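PDB 6JOO: CRISPR-associated protein,CRISPR-associated endonuclease Cas9 from Corynebacterium diphtheriae, which is guided by CRISPR RNA to invading DNA, which it cuts in a magnesium-dependent reaction as part of bacterial adaptive immunity. Local coordinates for residues V646-L654 with G815-L823; A764-T772 with G852-R860. One frame throughout, in Å; residues are numbered along the deposited sequence.

In the fold
Both contacts lie in the C-terminal portion of this engineered fusion and share two sheets. Strands 811-817 and 764-771 flank strand 749-757 on either side, while strand 822-824 pairs with strand 847-855. Their centres are 14 Å apart, and the ring of Phe853 in contact 2 packs against the backbone at Leu817 to Val819 in contact 1. Contact 2 is the more buried and joins strands, with an arginine bonded across to a main-chain carbonyl. Contact 1 is only partly buried, brings a loop against a turn, and relies on apolar packing between its segments. Each faces nucleic acid: guide RNA at contact 1, DNA at contact 2.

Contact 1 (V646-L654 with G815-L823); sequences VMSNVRLRL and GWLVVDDEL. With nucleotides of chain B.
Val650 lays its CB against CG1 of Val818 at 3.6 Å, and this pair begins the tight half of the contact. Two residues on, Leu652 continues it: CD2 reaches CZ3 of Trp816 at 3.6 Å, the two side chains crossing at about a right angle, and also meets Val818 CG2. Trp816 is itself backed by a stack with Phe784 and a cation-pi contact with Arg905, whose guanidinium also pairs with Asp821.

Toward Val646 the segments drift apart. Glu822 OE1 comes only within 4.2 Å of Val646 O, a mere approach of two acceptors, and OE2 forms a salt bridge with Arg906. Ser648 gives its hydroxyl to Ile40 O.

Beyond the apolar part, the segments meet the RNA more than each other. Asp820 carries CG beside its backbone N and opposite the carbonyl carbon (chi1 -77°), an orientation that lets OD2 take a hydrogen bond from N2 of G77 of chain B at 2.8 Å, with an N-H...O angle of 158°. At the sugar of the same nucleotide, Val650 O accepts from O2'. Arg653 grips the next phosphate twice with its side chain, NE to OP1 and NH2 to OP2 of C78 of chain B, both at 2.7 Å, and its backbone N also bonds to OP1. Arg651 NH2 bonds to the Gly655 carbonyl, and the guanidinium forms salt bridges with RNA phosphate.

Asp820 sits at the third position of a type II beta turn, Val818 to Asp821, closed by Asp821 N to Val818 O at 3.1 Å. Turn and loop together bind the sgRNA where the RuvC and Topo-homology regions of Cas9 meet.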
loop_
_atom_site.group_PDB
_atom_site.type_symbol
_atom_site.label_atom_id
_atom_site.label_comp_id
_atom_site.label_asym_id
_atom_site.label_seq_id
_atom_site.Cartn_x
_atom_site.Cartn_y
_atom_site.Cartn_z
ATOM N N VAL A 646 -13.327 13.078 20.776
ATOM C CA VAL A 646 -12.220 12.933 19.838
ATOM C C VAL A 646 -11.773 11.481 19.900
ATOM O O VAL A 646 -11.333 11.010 20.957
ATOM C CB VAL A 646 -11.057 13.879 20.174
ATOM C CG1 VAL A 646 -9.996 13.812 19.090
ATOM C CG2 VAL A 646 -11.557 15.296 20.354
HETATM N N MSE A 647 -11.889 10.770 18.779
HETATM C CA MSE A 647 -11.561 9.348 18.756
HETATM C C MSE A 647 -10.967 8.871 17.433
HETATM O O MSE A 647 -11.027 9.569 16.418
HETATM C CB MSE A 647 -12.802 8.517 19.062
HETATM C CG MSE A 647 -13.808 8.497 17.932
HETATM SE SE MSE A 647 -15.227 7.221 18.280
HETATM C CE MSE A 647 -16.090 7.254 16.531
ATOM N N SER A 648 -10.402 7.664 17.461
ATOM C CA SER A 648 -9.829 7.031 16.283
ATOM C C SER A 648 -10.002 5.527 16.414
ATOM O O SER A 648 -10.176 4.996 17.513
ATOM C CB SER A 648 -8.347 7.385 16.117
ATOM O OG SER A 648 -8.156 8.788 16.116
ATOM N N ASN A 649 -9.955 4.844 15.275
ATOM C CA ASN A 649 -10.060 3.396 15.269
ATOM C C ASN A 649 -8.726 2.769 15.653
ATOM O O ASN A 649 -7.676 3.417 15.640
ATOM C CB ASN A 649 -10.503 2.894 13.898
ATOM C CG ASN A 649 -11.878 3.394 13.514
ATOM O OD1 ASN A 649 -12.504 4.155 14.253
ATOM N ND2 ASN A 649 -12.354 2.974 12.350
ATOM N N VAL A 650 -8.780 1.490 16.008
ATOM C CA VAL A 650 -7.589 0.747 16.384
ATOM C C VAL A 650 -7.474 -0.462 15.473
ATOM O O VAL A 650 -8.445 -0.899 14.854
ATOM C CB VAL A 650 -7.606 0.326 17.869
ATOM C CG1 VAL A 650 -7.851 1.535 18.748
ATOM C CG2 VAL A 650 -8.655 -0.752 18.118
ATOM N N ARG A 651 -6.258 -0.984 15.378
ATOM C CA ARG A 651 -5.930 -2.097 14.495
ATOM C C ARG A 651 -5.536 -3.287 15.355
ATOM O O ARG A 651 -4.497 -3.263 16.020
ATOM C CB ARG A 651 -4.811 -1.712 13.530
ATOM C CG ARG A 651 -4.314 -2.839 12.645
ATOM C CD ARG A 651 -3.007 -2.439 11.984
ATOM N NE ARG A 651 -2.618 -3.388 10.951
ATOM C CZ ARG A 651 -2.897 -3.236 9.662
ATOM N NH1 ARG A 651 -3.559 -2.162 9.251
ATOM N NH2 ARG A 651 -2.511 -4.153 8.786
ATOM N N LEU A 652 -6.365 -4.327 15.338
ATOM C CA LEU A 652 -6.171 -5.487 16.192
ATOM C C LEU A 652 -5.724 -6.730 15.437
ATOM O O LEU A 652 -5.412 -7.739 16.077
ATOM C CB LEU A 652 -7.467 -5.799 16.958
ATOM C CG LEU A 652 -8.031 -4.678 17.838
ATOM C CD1 LEU A 652 -9.262 -5.131 18.621
ATOM C CD2 LEU A 652 -6.960 -4.143 18.780
ATOM N N ARG A 653 -5.702 -6.696 14.108
ATOM C CA ARG A 653 -5.239 -7.849 13.353
ATOM C C ARG A 653 -3.727 -7.993 13.481
ATOM O O ARG A 653 -3.013 -7.050 13.833
ATOM C CB ARG A 653 -5.637 -7.725 11.884
ATOM C CG ARG A 653 -5.043 -6.523 11.183
ATOM C CD ARG A 653 -5.761 -6.261 9.875
ATOM N NE ARG A 653 -7.207 -6.143 10.058
ATOM C CZ ARG A 653 -8.056 -5.873 9.074
ATOM N NH1 ARG A 653 -7.597 -5.691 7.844
ATOM N NH2 ARG A 653 -9.358 -5.782 9.317
ATOM N N LEU A 654 -3.237 -9.196 13.176
ATOM C CA LEU A 654 -1.832 -9.499 13.429
ATOM C C LEU A 654 -0.923 -8.776 12.447
ATOM O O LEU A 654 0.164 -8.311 12.818
ATOM C CB LEU A 654 -1.601 -11.005 13.353
ATOM C CG LEU A 654 -0.161 -11.455 13.593
ATOM C CD1 LEU A 654 0.346 -10.914 14.919
ATOM C CD2 LEU A 654 -0.055 -12.969 13.551
ATOM N N GLY A 815 -5.242 -6.763 31.383
ATOM C CA GLY A 815 -5.802 -6.345 30.112
ATOM C C GLY A 815 -4.700 -5.990 29.142
ATOM O O GLY A 815 -3.513 -6.000 29.479
ATOM N N TRP A 816 -5.112 -5.669 27.919
ATOM C CA TRP A 816 -4.179 -5.357 26.849
ATOM C C TRP A 816 -4.422 -3.950 26.322
ATOM O O TRP A 816 -5.558 -3.471 26.280
ATOM C CB TRP A 816 -4.290 -6.373 25.708
ATOM C CG TRP A 816 -5.676 -6.532 25.189
ATOM C CD1 TRP A 816 -6.609 -7.430 25.610
ATOM C CD2 TRP A 816 -6.290 -5.772 24.144
ATOM N NE1 TRP A 816 -7.769 -7.278 24.893
ATOM C CE2 TRP A 816 -7.600 -6.265 23.986
ATOM C CE3 TRP A 816 -5.861 -4.721 23.327
ATOM C CZ2 TRP A 816 -8.484 -5.743 23.046
ATOM C CZ3 TRP A 816 -6.740 -4.204 22.395
ATOM C CH2 TRP A 816 -8.037 -4.716 22.261
ATOM N N LEU A 817 -3.333 -3.291 25.934
ATOM C CA LEU A 817 -3.360 -1.988 25.290
ATOM C C LEU A 817 -2.905 -2.117 23.846
ATOM O O LEU A 817 -2.193 -3.054 23.474
ATOM C CB LEU A 817 -2.461 -0.981 26.015
ATOM C CG LEU A 817 -2.896 -0.500 27.392
ATOM C CD1 LEU A 817 -1.944 0.572 27.881
ATOM C CD2 LEU A 817 -4.315 0.025 27.338
ATOM N N VAL A 818 -3.317 -1.145 23.033
ATOM C CA VAL A 818 -2.966 -1.099 21.622
ATOM C C VAL A 818 -2.775 0.361 21.241
ATOM O O VAL A 818 -3.274 1.272 21.906
ATOM C CB VAL A 818 -4.034 -1.778 20.728
ATOM C CG1 VAL A 818 -4.967 -0.750 20.110
ATOM C CG2 VAL A 818 -3.372 -2.624 19.660
ATOM N N VAL A 819 -2.008 0.578 20.173
ATOM C CA VAL A 819 -1.744 1.940 19.727
ATOM C C VAL A 819 -3.046 2.600 19.306
ATOM O O VAL A 819 -3.896 1.977 18.659
ATOM C CB VAL A 819 -0.710 1.939 18.589
ATOM C CG1 VAL A 819 -0.744 3.252 17.812
ATOM C CG2 VAL A 819 0.677 1.698 19.151
ATOM N N ASP A 820 -3.207 3.868 19.689
ATOM C CA ASP A 820 -4.417 4.660 19.487
ATOM C C ASP A 820 -5.533 4.281 20.454
ATOM O O ASP A 820 -6.705 4.590 20.206
ATOM C CB ASP A 820 -4.915 4.579 18.040
ATOM C CG ASP A 820 -4.092 5.444 17.097
ATOM O OD1 ASP A 820 -3.695 6.545 17.535
ATOM O OD2 ASP A 820 -3.825 5.033 15.947
ATOM N N ASP A 821 -5.203 3.614 21.558
ATOM C CA ASP A 821 -6.149 3.453 22.650
ATOM C C ASP A 821 -6.216 4.737 23.464
ATOM O O ASP A 821 -5.222 5.452 23.627
ATOM C CB ASP A 821 -5.756 2.284 23.556
ATOM C CG ASP A 821 -6.752 1.138 23.497
ATOM O OD1 ASP A 821 -7.934 1.394 23.177
ATOM O OD2 ASP A 821 -6.357 -0.017 23.770
ATOM N N GLU A 822 -7.406 5.021 23.974
ATOM C CA GLU A 822 -7.678 6.224 24.744
ATOM C C GLU A 822 -7.589 5.921 26.234
ATOM O O GLU A 822 -8.181 4.947 26.712
ATOM C CB GLU A 822 -9.060 6.781 24.405
ATOM C CG GLU A 822 -9.552 7.873 25.351
ATOM C CD GLU A 822 -10.942 8.366 24.994
ATOM O OE1 GLU A 822 -11.454 7.986 23.918
ATOM O OE2 GLU A 822 -11.522 9.134 25.789
ATOM N N LEU A 823 -6.861 6.761 26.963
ATOM C CA LEU A 823 -6.717 6.630 28.403
ATOM C C LEU A 823 -7.286 7.855 29.102
ATOM O O LEU A 823 -7.233 8.969 28.576
ATOM C CB LEU A 823 -5.255 6.469 28.820
ATOM C CG LEU A 823 -4.435 5.342 28.210
ATOM C CD1 LEU A 823 -3.038 5.376 28.794
ATOM C CD2 LEU A 823 -5.098 4.001 28.455
ATOM P P G B 77 -10.563 -1.246 7.838
ATOM O OP1 G B 77 -10.955 -2.663 8.058
ATOM O OP2 G B 77 -11.364 -0.145 8.431
ATOM O "O5'" G B 77 -9.064 -1.002 8.328
ATOM C "C5'" G B 77 -8.256 -2.082 8.788
ATOM C "C4'" G B 77 -7.910 -1.963 10.258
ATOM O "O4'" G B 77 -7.261 -0.689 10.511
ATOM C "C3'" G B 77 -9.083 -2.047 11.237
ATOM O "O3'" G B 77 -8.664 -2.745 12.406
ATOM C "C2'" G B 77 -9.330 -0.587 11.590
ATOM O "O2'" G B 77 -9.962 -0.385 12.836
ATOM C "C1'" G B 77 -7.911 -0.038 11.582
ATOM N N9 G B 77 -7.817 1.405 11.378
ATOM C C8 G B 77 -8.499 2.175 10.471
ATOM N N7 G B 77 -8.184 3.438 10.548
ATOM C C5 G B 77 -7.239 3.498 11.563
ATOM C C6 G B 77 -6.528 4.602 12.098
ATOM O O6 G B 77 -6.605 5.791 11.765
ATOM N N1 G B 77 -5.664 4.213 13.121
ATOM C C2 G B 77 -5.502 2.923 13.568
ATOM N N2 G B 77 -4.621 2.740 14.564
ATOM N N3 G B 77 -6.159 1.886 13.076
ATOM C C4 G B 77 -7.001 2.247 12.085
ATOM P P C B 78 -8.980 -4.311 12.566
ATOM O OP1 C B 78 -7.705 -5.068 12.496
ATOM O OP2 C B 78 -10.072 -4.658 11.625
ATOM O "O5'" C B 78 -9.550 -4.431 14.049
ATOM C "C5'" C B 78 -10.458 -3.470 14.565
ATOM C "C4'" C B 78 -11.219 -4.017 15.746
ATOM O "O4'" C B 78 -12.024 -2.976 16.337
ATOM C "C3'" C B 78 -12.206 -5.130 15.445
ATOM O "O3'" C B 78 -11.565 -6.390 15.388
ATOM C "C2'" C B 78 -13.215 -5.028 16.589
ATOM O "O2'" C B 78 -12.791 -5.795 17.700
ATOM C "C1'" C B 78 -13.151 -3.539 16.962
ATOM N N1 C B 78 -14.360 -2.781 16.571
ATOM C C2 C B 78 -14.856 -1.867 17.502
ATOM O O2 C B 78 -14.247 -1.731 18.574
ATOM N N3 C B 78 -15.961 -1.142 17.206
ATOM C C4 C B 78 -16.576 -1.323 16.036
ATOM N N4 C B 78 -17.667 -0.593 15.782
ATOM C C5 C B 78 -16.095 -2.263 15.076
ATOM C C6 C B 78 -14.998 -2.969 15.380
ATOM P P U B 79 -12.226 -7.610 14.592
ATOM O OP1 U B 79 -12.609 -7.133 13.237
ATOM O OP2 U B 79 -13.248 -8.202 15.490
ATOM O "O5'" U B 79 -11.037 -8.662 14.451
ATOM C "C5'" U B 79 -9.854 -8.353 13.728
ATOM C "C4'" U B 79 -8.725 -9.277 14.109
ATOM O "O4'" U B 79 -8.156 -8.856 15.376
ATOM C "C3'" U B 79 -9.108 -10.735 14.323
ATOM O "O3'" U B 79 -9.133 -11.468 13.111
ATOM C "C2'" U B 79 -8.048 -11.232 15.302
ATOM O "O2'" U B 79 -6.850 -11.580 14.623
ATOM C "C1'" U B 79 -7.781 -9.981 16.141
ATOM N N1 U B 79 -8.551 -9.958 17.405
ATOM C C2 U B 79 -8.244 -10.860 18.409
ATOM O O2 U B 79 -7.369 -11.707 18.312
ATOM N N3 U B 79 -9.019 -10.744 19.540
ATOM C C4 U B 79 -10.032 -9.839 19.778
ATOM O O4 U B 79 -10.633 -9.866 20.854
ATOM C C5 U B 79 -10.276 -8.937 18.698
ATOM C C6 U B 79 -9.545 -9.026 17.582
#

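Contact 2 (A764-T772 with G852-R860); sequences AFAMLRVYT and GFFSPSKLR. With nucleotides of chain C.
Met767, a selenomethionine, and Arg769 point from strand 764-771 into the hairpin of 852-860. The apolar part belongs to Met767: its methyl CE lies 3.5 Å from Leu859 CD2 and 3.6 Å from Phe853 CD1, and the Met767 side chain runs roughly perpendicular to both. Phe854 packs one ring face on C7 of DT4 of chain C.

Flat packing comes next. The Arg769 guanidinium rests one face on the Ser855-Pro856 peptide, with Pro856 N beneath its centre, while Arg769 CD runs past Phe853 CB at 3.5 Å. A bend at chi3 (-57°) swings the group over that turn.

Polar bonds use the edge of the same guanidinium. NH1 donates to Phe853 O at 3.2 Å, from above the carbonyl plane, and more straightly to OP2 of DT4 at 2.8 Å (160°); NH2 adds weak bonds to that phosphate. The preceding phosphate, of DG3 of chain C, is held by Phe853 N through OP1 and by Arg860 NE through OP2. Ser855 OG accepts from Ser857 N, an ST turn.

Here the Topo-homology region meets the C-terminal domain of Cas9 at the DNA backbone: strand 749-757 pairs with 764-771, helix 800-808 covers Ala766 and Leu768, and helix 892-898 packs on Phe765 and Leu859.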
loop_
_atom_site.group_PDB
_atom_site.type_symbol
_atom_site.label_atom_id
_atom_site.label_comp_id
_atom_site.label_asym_id
_atom_site.label_seq_id
_atom_site.Cartn_x
_atom_site.Cartn_y
_atom_site.Cartn_z
ATOM N N ALA A 764 2.648 -3.796 42.230
ATOM C CA ALA A 764 3.258 -3.020 41.163
ATOM C C ALA A 764 2.662 -3.423 39.819
ATOM O O ALA A 764 2.061 -4.492 39.679
ATOM C CB ALA A 764 4.781 -3.211 41.136
ATOM N N PHE A 765 2.845 -2.557 38.824
ATOM C CA PHE A 765 2.306 -2.765 37.487
ATOM C C PHE A 765 3.443 -2.797 36.474
ATOM O O PHE A 765 4.272 -1.883 36.433
ATOM C CB PHE A 765 1.298 -1.671 37.123
ATOM C CG PHE A 765 0.092 -1.639 38.019
ATOM C CD1 PHE A 765 -0.973 -2.492 37.793
ATOM C CD2 PHE A 765 0.022 -0.754 39.082
ATOM C CE1 PHE A 765 -2.086 -2.466 38.611
ATOM C CE2 PHE A 765 -1.088 -0.723 39.904
ATOM C CZ PHE A 765 -2.143 -1.580 39.667
ATOM N N ALA A 766 3.475 -3.849 35.668
ATOM C CA ALA A 766 4.470 -4.041 34.626
ATOM C C ALA A 766 3.771 -4.210 33.283
ATOM O O ALA A 766 2.543 -4.304 33.199
ATOM C CB ALA A 766 5.353 -5.258 34.924
HETATM N N MSE A 767 4.576 -4.277 32.228
HETATM C CA MSE A 767 4.052 -4.301 30.869
HETATM C C MSE A 767 4.834 -5.267 29.987
HETATM O O MSE A 767 6.061 -5.327 30.050
HETATM C CB MSE A 767 4.093 -2.893 30.278
HETATM C CG MSE A 767 3.724 -2.810 28.816
HETATM SE SE MSE A 767 4.351 -1.148 28.021
HETATM C CE MSE A 767 2.667 -0.551 27.257
ATOM N N LEU A 768 4.117 -6.023 29.162
ATOM C CA LEU A 768 4.717 -6.979 28.237
ATOM C C LEU A 768 4.387 -6.542 26.816
ATOM O O LEU A 768 3.221 -6.572 26.409
ATOM C CB LEU A 768 4.207 -8.392 28.507
ATOM C CG LEU A 768 4.543 -9.433 27.440
ATOM C CD1 LEU A 768 6.043 -9.622 27.339
ATOM C CD2 LEU A 768 3.850 -10.748 27.754
ATOM N N ARG A 769 5.407 -6.139 26.065
ATOM C CA ARG A 769 5.232 -5.714 24.680
ATOM C C ARG A 769 5.322 -6.942 23.781
ATOM O O ARG A 769 6.393 -7.538 23.639
ATOM C CB ARG A 769 6.279 -4.673 24.301
ATOM C CG ARG A 769 6.268 -3.440 25.186
ATOM C CD ARG A 769 7.317 -2.439 24.741
ATOM N NE ARG A 769 8.660 -3.012 24.713
ATOM C CZ ARG A 769 9.747 -2.336 24.361
ATOM N NH1 ARG A 769 9.653 -1.061 24.012
ATOM N NH2 ARG A 769 10.929 -2.934 24.355
ATOM N N VAL A 770 4.202 -7.317 23.170
ATOM C CA VAL A 770 4.122 -8.550 22.393
ATOM C C VAL A 770 4.485 -8.254 20.944
ATOM O O VAL A 770 3.810 -7.468 20.270
ATOM C CB VAL A 770 2.725 -9.179 22.492
ATOM C CG1 VAL A 770 2.731 -10.559 21.848
ATOM C CG2 VAL A 770 2.286 -9.257 23.946
ATOM N N TYR A 771 5.551 -8.890 20.466
ATOM C CA TYR A 771 5.971 -8.717 19.084
ATOM C C TYR A 771 4.982 -9.380 18.136
ATOM O O TYR A 771 4.274 -10.324 18.498
ATOM C CB TYR A 771 7.360 -9.313 18.862
ATOM C CG TYR A 771 8.502 -8.505 19.430
ATOM C CD1 TYR A 771 8.890 -7.304 18.848
ATOM C CD2 TYR A 771 9.215 -8.959 20.533
ATOM C CE1 TYR A 771 9.942 -6.569 19.359
ATOM C CE2 TYR A 771 10.270 -8.232 21.050
ATOM C CZ TYR A 771 10.630 -7.038 20.460
ATOM O OH TYR A 771 11.680 -6.310 20.974
ATOM N N THR A 772 4.946 -8.879 16.901
ATOM C CA THR A 772 4.093 -9.489 15.889
ATOM C C THR A 772 4.521 -10.924 15.606
ATOM O O THR A 772 3.676 -11.805 15.405
ATOM C CB THR A 772 4.119 -8.649 14.609
ATOM O OG1 THR A 772 3.568 -7.352 14.871
ATOM C CG2 THR A 772 3.310 -9.311 13.511
ATOM N N GLY A 852 2.550 4.852 21.353
ATOM C CA GLY A 852 3.619 3.877 21.220
ATOM C C GLY A 852 3.937 3.237 22.553
ATOM O O GLY A 852 3.442 3.650 23.606
ATOM N N PHE A 853 4.775 2.209 22.484
ATOM C CA PHE A 853 5.312 1.517 23.653
ATOM C C PHE A 853 6.804 1.839 23.671
ATOM O O PHE A 853 7.607 1.173 23.017
ATOM C CB PHE A 853 5.043 0.025 23.584
ATOM C CG PHE A 853 3.624 -0.317 23.238
ATOM C CD1 PHE A 853 2.574 0.390 23.794
ATOM C CD2 PHE A 853 3.340 -1.340 22.344
ATOM C CE1 PHE A 853 1.266 0.086 23.477
ATOM C CE2 PHE A 853 2.032 -1.651 22.023
ATOM C CZ PHE A 853 0.993 -0.937 22.590
ATOM N N PHE A 854 7.165 2.877 24.426
ATOM C CA PHE A 854 8.485 3.486 24.289
ATOM C C PHE A 854 9.591 2.533 24.725
ATOM O O PHE A 854 10.472 2.178 23.936
ATOM C CB PHE A 854 8.533 4.784 25.097
ATOM C CG PHE A 854 9.765 5.611 24.854
ATOM C CD1 PHE A 854 9.870 6.400 23.719
ATOM C CD2 PHE A 854 10.811 5.612 25.765
ATOM C CE1 PHE A 854 10.998 7.165 23.492
ATOM C CE2 PHE A 854 11.940 6.376 25.542
ATOM C CZ PHE A 854 12.033 7.155 24.405
ATOM N N SER A 855 9.570 2.127 25.985
ATOM C CA SER A 855 10.581 1.236 26.530
ATOM C C SER A 855 9.896 -0.015 27.070
ATOM O O SER A 855 8.659 -0.082 27.095
ATOM C CB SER A 855 11.366 1.944 27.634
ATOM O OG SER A 855 10.663 1.850 28.858
ATOM N N PRO A 856 10.653 -1.030 27.502
ATOM C CA PRO A 856 10.032 -2.155 28.222
ATOM C C PRO A 856 9.368 -1.761 29.530
ATOM O O PRO A 856 8.786 -2.628 30.191
ATOM C CB PRO A 856 11.210 -3.109 28.470
ATOM C CG PRO A 856 12.224 -2.745 27.418
ATOM C CD PRO A 856 12.059 -1.292 27.140
ATOM N N SER A 857 9.401 -0.482 29.895
ATOM C CA SER A 857 8.819 -0.014 31.144
ATOM C C SER A 857 8.152 1.349 31.018
ATOM O O SER A 857 7.727 1.907 32.037
ATOM C CB SER A 857 9.898 0.053 32.234
ATOM O OG SER A 857 11.008 0.805 31.781
ATOM N N LYS A 858 8.047 1.900 29.810
ATOM C CA LYS A 858 7.531 3.243 29.605
ATOM C C LYS A 858 6.533 3.247 28.463
ATOM O O LYS A 858 6.690 2.521 27.481
ATOM C CB LYS A 858 8.648 4.249 29.300
ATOM C CG LYS A 858 9.541 4.553 30.474
ATOM C CD LYS A 858 10.745 5.372 30.059
ATOM C CE LYS A 858 11.458 5.926 31.280
ATOM N NZ LYS A 858 11.673 4.882 32.320
ATOM N N LEU A 859 5.510 4.080 28.611
ATOM C CA LEU A 859 4.522 4.344 27.579
ATOM C C LEU A 859 4.859 5.635 26.849
ATOM O O LEU A 859 5.536 6.515 27.383
ATOM C CB LEU A 859 3.128 4.458 28.188
ATOM C CG LEU A 859 2.301 3.186 28.235
ATOM C CD1 LEU A 859 1.123 3.393 29.157
ATOM C CD2 LEU A 859 1.834 2.856 26.832
ATOM N N ARG A 860 4.362 5.748 25.621
ATOM C CA ARG A 860 4.426 6.994 24.865
ATOM C C ARG A 860 3.008 7.534 24.735
ATOM O O ARG A 860 2.207 7.004 23.959
ATOM C CB ARG A 860 5.058 6.794 23.490
ATOM C CG ARG A 860 5.329 8.113 22.770
ATOM C CD ARG A 860 5.563 7.937 21.274
ATOM N NE ARG A 860 6.835 7.290 20.968
ATOM C CZ ARG A 860 7.951 7.940 20.651
ATOM N NH1 ARG A 860 7.954 9.265 20.601
ATOM N NH2 ARG A 860 9.060 7.263 20.383
ATOM P P DG C 3 7.179 3.083 19.947
ATOM O OP1 DG C 3 6.264 2.002 20.382
ATOM O OP2 DG C 3 7.110 4.394 20.625
ATOM O "O5'" DG C 3 8.708 2.596 20.026
ATOM C "C5'" DG C 3 9.061 1.241 19.735
ATOM C "C4'" DG C 3 10.521 1.134 19.299
ATOM O "O4'" DG C 3 10.893 2.326 18.586
ATOM C "C3'" DG C 3 11.527 0.974 20.432
ATOM O "O3'" DG C 3 11.891 -0.388 20.540
ATOM C "C2'" DG C 3 12.731 1.818 20.010
ATOM C "C1'" DG C 3 12.225 2.681 18.858
ATOM N N9 DG C 3 12.252 4.104 19.156
ATOM C C8 DG C 3 11.198 4.877 19.571
ATOM N N7 DG C 3 11.515 6.125 19.764
ATOM C C5 DG C 3 12.869 6.182 19.457
ATOM C C6 DG C 3 13.764 7.279 19.481
ATOM O O6 DG C 3 13.532 8.455 19.788
ATOM N N1 DG C 3 15.046 6.903 19.096
ATOM C C2 DG C 3 15.415 5.631 18.735
ATOM N N2 DG C 3 16.697 5.462 18.392
ATOM N N3 DG C 3 14.588 4.596 18.709
ATOM C C4 DG C 3 13.336 4.945 19.081
ATOM P P DT C 4 12.661 -0.923 21.841
ATOM O OP1 DT C 4 12.599 -2.400 21.817
ATOM O OP2 DT C 4 12.139 -0.174 23.001
ATOM O "O5'" DT C 4 14.181 -0.495 21.602
ATOM C "C5'" DT C 4 14.909 -1.069 20.527
ATOM C "C4'" DT C 4 16.316 -0.499 20.453
ATOM O "O4'" DT C 4 16.261 0.940 20.274
ATOM C "C3'" DT C 4 17.186 -0.748 21.683
ATOM O "O3'" DT C 4 18.461 -1.201 21.279
ATOM C "C2'" DT C 4 17.259 0.621 22.364
ATOM C "C1'" DT C 4 17.141 1.568 21.182
ATOM N N1 DT C 4 16.567 2.911 21.540
ATOM C C2 DT C 4 17.326 4.048 21.371
ATOM O O2 DT C 4 18.467 4.033 20.944
ATOM N N3 DT C 4 16.696 5.215 21.723
ATOM C C4 DT C 4 15.409 5.357 22.213
ATOM O O4 DT C 4 14.930 6.451 22.500
ATOM C C5 DT C 4 14.669 4.129 22.364
ATOM C C7 DT C 4 13.263 4.155 22.888
ATOM C C6 DT C 4 15.277 2.981 22.026
ATOM P P DG C 2 5.601 8.567 17.552
ATOM O OP1 DG C 2 4.289 8.262 18.166
ATOM O OP2 DG C 2 6.489 9.573 18.180
ATOM O "O5'" DG C 2 6.419 7.204 17.352
ATOM C "C5'" DG C 2 5.742 6.023 16.945
ATOM C "C4'" DG C 2 6.728 4.932 16.569
ATOM O "O4'" DG C 2 7.657 5.447 15.589
ATOM C "C3'" DG C 2 7.591 4.415 17.710
ATOM O "O3'" DG C 2 6.925 3.344 18.381
ATOM C "C2'" DG C 2 8.832 3.924 16.975
ATOM C "C1'" DG C 2 8.950 4.922 15.824
ATOM N N9 DG C 2 9.866 6.037 16.079
ATOM C C8 DG C 2 9.534 7.314 16.467
ATOM N N7 DG C 2 10.566 8.102 16.606
ATOM C C5 DG C 2 11.651 7.300 16.284
ATOM C C6 DG C 2 13.033 7.605 16.253
ATOM O O6 DG C 2 13.588 8.681 16.512
ATOM N N1 DG C 2 13.793 6.504 15.875
ATOM C C2 DG C 2 13.284 5.268 15.565
ATOM N N2 DG C 2 14.175 4.329 15.220
ATOM N N3 DG C 2 11.992 4.968 15.588
ATOM C C4 DG C 2 11.237 6.027 15.955
#